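Local coordinates for protein succinate dehydrogenase subunit A (PDB 7D6V) that probably oxidises succinate to fumarate with its FAD, as the flavoprotein subunit of the mycobacterial respiratory complex Sdh1, at residues 33-38 and 167-172. Numbering follows the deposited sequence.
Sequences RVAVVT and RVFHET. With FAD (flavin-adenine dinucleotide), chain D.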
# COMPACT_ATOMS: atom_id res chain seq x y z
N ARG A 33 9.19 -12.16 -26.64
CA ARG A 33 9.29 -10.74 -26.35
C ARG A 33 7.91 -10.24 -25.94
O ARG A 33 6.97 -10.29 -26.73
CB ARG A 33 9.80 -9.98 -27.57
CG ARG A 33 11.07 -10.54 -28.16
CD ARG A 33 11.72 -9.54 -29.08
NE ARG A 33 12.01 -8.28 -28.40
CZ ARG A 33 11.54 -7.10 -28.78
NH1 ARG A 33 11.86 -6.01 -28.09
NH2 ARG A 33 10.75 -7.00 -29.84
N VAL A 34 7.80 -9.77 -24.70
CA VAL A 34 6.52 -9.42 -24.10
C VAL A 34 6.52 -7.93 -23.80
O VAL A 34 7.48 -7.40 -23.23
CB VAL A 34 6.27 -10.22 -22.81
CG1 VAL A 34 4.84 -10.04 -22.34
CG2 VAL A 34 6.56 -11.69 -23.04
N ALA A 35 5.44 -7.26 -24.18
CA ALA A 35 5.20 -5.87 -23.84
C ALA A 35 4.10 -5.81 -22.78
O ALA A 35 3.06 -6.46 -22.93
CB ALA A 35 4.80 -5.05 -25.07
N VAL A 36 4.34 -5.05 -21.72
CA VAL A 36 3.39 -4.91 -20.62
C VAL A 36 2.85 -3.49 -20.67
O VAL A 36 3.60 -2.53 -20.49
CB VAL A 36 4.05 -5.19 -19.27
CG1 VAL A 36 3.07 -4.96 -18.14
CG2 VAL A 36 4.63 -6.58 -19.23
N VAL A 37 1.55 -3.35 -20.91
CA VAL A 37 0.90 -2.05 -21.01
C VAL A 37 -0.02 -1.88 -19.81
O VAL A 37 -0.85 -2.75 -19.54
CB VAL A 37 0.12 -1.92 -22.33
CG1 VAL A 37 -0.54 -0.56 -22.42
CG2 VAL A 37 1.05 -2.14 -23.51
N THR A 38 0.15 -0.78 -19.10
CA THR A 38 -0.60 -0.51 -17.88
C THR A 38 -1.15 0.90 -17.93
O THR A 38 -0.45 1.83 -18.34
CB THR A 38 0.30 -0.67 -16.64
OG1 THR A 38 0.81 -2.01 -16.59
CG2 THR A 38 -0.50 -0.43 -15.38
N ARG A 167 9.43 -5.57 -21.63
CA ARG A 167 9.37 -4.13 -21.46
C ARG A 167 8.02 -3.75 -20.87
O ARG A 167 6.99 -4.28 -21.29
CB ARG A 167 9.60 -3.40 -22.77
CG ARG A 167 9.80 -1.91 -22.61
CD ARG A 167 10.26 -1.25 -23.88
NE ARG A 167 10.20 0.20 -23.78
CZ ARG A 167 10.49 1.03 -24.77
NH1 ARG A 167 10.86 0.56 -25.95
NH2 ARG A 167 10.41 2.34 -24.58
N VAL A 168 8.03 -2.83 -19.92
CA VAL A 168 6.83 -2.37 -19.24
C VAL A 168 6.50 -0.97 -19.74
O VAL A 168 7.37 -0.09 -19.74
CB VAL A 168 6.99 -2.37 -17.71
CG1 VAL A 168 5.69 -2.00 -17.04
CG2 VAL A 168 7.47 -3.73 -17.24
N PHE A 169 5.26 -0.76 -20.16
CA PHE A 169 4.76 0.53 -20.61
C PHE A 169 3.67 0.96 -19.64
O PHE A 169 2.48 0.70 -19.87
CB PHE A 169 4.22 0.48 -22.05
CG PHE A 169 5.21 -0.01 -23.07
CD1 PHE A 169 5.79 0.88 -23.96
CD2 PHE A 169 5.52 -1.35 -23.17
CE1 PHE A 169 6.68 0.44 -24.91
CE2 PHE A 169 6.42 -1.79 -24.12
CZ PHE A 169 7.00 -0.90 -24.99
N HIS A 170 4.05 1.62 -18.55
CA HIS A 170 3.08 2.11 -17.59
C HIS A 170 2.58 3.49 -18.03
O HIS A 170 3.20 4.17 -18.84
CB HIS A 170 3.68 2.19 -16.19
CG HIS A 170 4.79 3.18 -16.06
ND1 HIS A 170 4.61 4.44 -15.54
CD2 HIS A 170 6.10 3.08 -16.37
CE1 HIS A 170 5.77 5.08 -15.54
NE2 HIS A 170 6.69 4.28 -16.04
N GLU A 171 1.43 3.87 -17.47
CA GLU A 171 0.75 5.12 -17.84
C GLU A 171 0.41 5.14 -19.33
O GLU A 171 0.50 6.17 -19.99
CB GLU A 171 1.58 6.34 -17.45
CG GLU A 171 1.78 6.57 -15.96
CD GLU A 171 0.51 6.92 -15.23
OE1 GLU A 171 -0.37 7.56 -15.85
OE2 GLU A 171 0.38 6.57 -14.04
N THR A 172 0.02 3.98 -19.86
CA THR A 172 -0.34 3.84 -21.26
C THR A 172 -1.71 3.20 -21.35
O THR A 172 -1.98 2.21 -20.66
CB THR A 172 0.69 2.99 -22.02
OG1 THR A 172 2.00 3.52 -21.79
CG2 THR A 172 0.41 3.01 -23.51
PA FAD D . -6.32 -5.59 -11.88
O1A FAD D . -4.99 -5.95 -11.32
O2A FAD D . -7.36 -5.04 -10.98
O5B FAD D . -6.08 -4.49 -13.01
C5B FAD D . -6.05 -4.77 -14.40
C4B FAD D . -4.92 -4.00 -15.06
O4B FAD D . -5.27 -3.67 -16.40
C3B FAD D . -4.60 -2.68 -14.39
O3B FAD D . -3.18 -2.58 -14.33
C2B FAD D . -5.11 -1.64 -15.35
O2B FAD D . -4.36 -0.43 -15.29
C1B FAD D . -4.92 -2.32 -16.67
N9A FAD D . -5.81 -1.75 -17.70
C8A FAD D . -7.13 -1.67 -17.65
N7A FAD D . -7.62 -1.09 -18.76
C5A FAD D . -6.58 -0.79 -19.54
C6A FAD D . -6.38 -0.16 -20.86
N6A FAD D . -7.42 0.27 -21.59
N1A FAD D . -5.13 -0.04 -21.31
C2A FAD D . -4.07 -0.47 -20.60
N3A FAD D . -4.18 -1.04 -19.41
C4A FAD D . -5.39 -1.23 -18.84
N1 FAD D . -10.69 -10.77 -4.24
C2 FAD D . -10.37 -11.71 -3.33
O2 FAD D . -10.24 -12.88 -3.71
N3 FAD D . -10.18 -11.44 -2.03
C4 FAD D . -10.30 -10.22 -1.55
O4 FAD D . -10.12 -9.99 -0.34
C4X FAD D . -10.65 -9.12 -2.46
N5 FAD D . -10.79 -7.86 -2.04
C5X FAD D . -11.11 -6.88 -2.90
C6 FAD D . -11.24 -5.58 -2.44
C7 FAD D . -11.57 -4.57 -3.33
C7M FAD D . -11.72 -3.16 -2.84
C8 FAD D . -11.78 -4.88 -4.76
C8M FAD D . -12.13 -3.78 -5.72
C9 FAD D . -11.64 -6.17 -5.22
C9A FAD D . -11.31 -7.18 -4.34
N10 FAD D . -11.18 -8.49 -4.81
C10 FAD D . -10.84 -9.48 -3.88
C1' FAD D . -11.36 -8.81 -6.22
C2' FAD D . -9.99 -9.02 -6.87
O2' FAD D . -9.04 -8.12 -6.31
C3' FAD D . -10.02 -8.76 -8.36
O3' FAD D . -10.85 -9.74 -8.98
C4' FAD D . -8.63 -8.88 -8.95
O4' FAD D . -7.78 -7.90 -8.36
C5' FAD D . -8.61 -8.67 -10.45
O5' FAD D . -7.25 -8.58 -10.86
P FAD D . -6.81 -8.39 -12.38
O1P FAD D . -5.37 -8.74 -12.46
O2P FAD D . -7.77 -9.11 -13.27
O3P FAD D . -6.99 -6.82 -12.66
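The F169 ring meets the neighbouring strand with an edge: V36 O lies in its plane, 3.5 Å from CD2. The strands 34-37 and 166-169 are parallel neighbours in the five-stranded sheet of the Rossmann-type FAD domain, and 166-169 is an outermost strand. The A35 methyl approaches the ring obliquely, CB lying 3.8 Å from CE2. CG of F169 stands anti to its carbonyl carbon (chi1 -57°), which sets CG beside the backbone N and lets CE2 reach A35 on the adjacent strand. Within its own strand, CE1 of F169 sits over one face of the R167 guanidinium, offset toward the rim of that face. F200 meets the ring edge-to-face.

The short axes of the two strands cross at 22°. The bonding alternates as parallel pairing requires: R167 N gives to V34 O, V36 N to R167 O and T38 N to F169 O. F169 N also faces V36 O, at a separation too short to trust in detail. V36 N to R167 O is 2.8 Å and runs nearly along the carbonyl axis.

V36 and V168 point the same way, on the face turned to helix 18-30. Their CG1 atoms lie side by side, 4.1 Å apart. V37 shares the face of A35 and F169, and its side chain crosses that of T172 at about a right angle. V37 CG1, anti to its backbone N, reaches T172 CB at 3.8 Å.

Just past the paired strands, T38 and T172 come to the adenosine part of FAD. T172 N bonds to T38 O at 2.7 Å. T38 CG2 touches the ribose, 3.6 Å from FAD O3B, and T172 O lies 3.4 Å from adenine C2A.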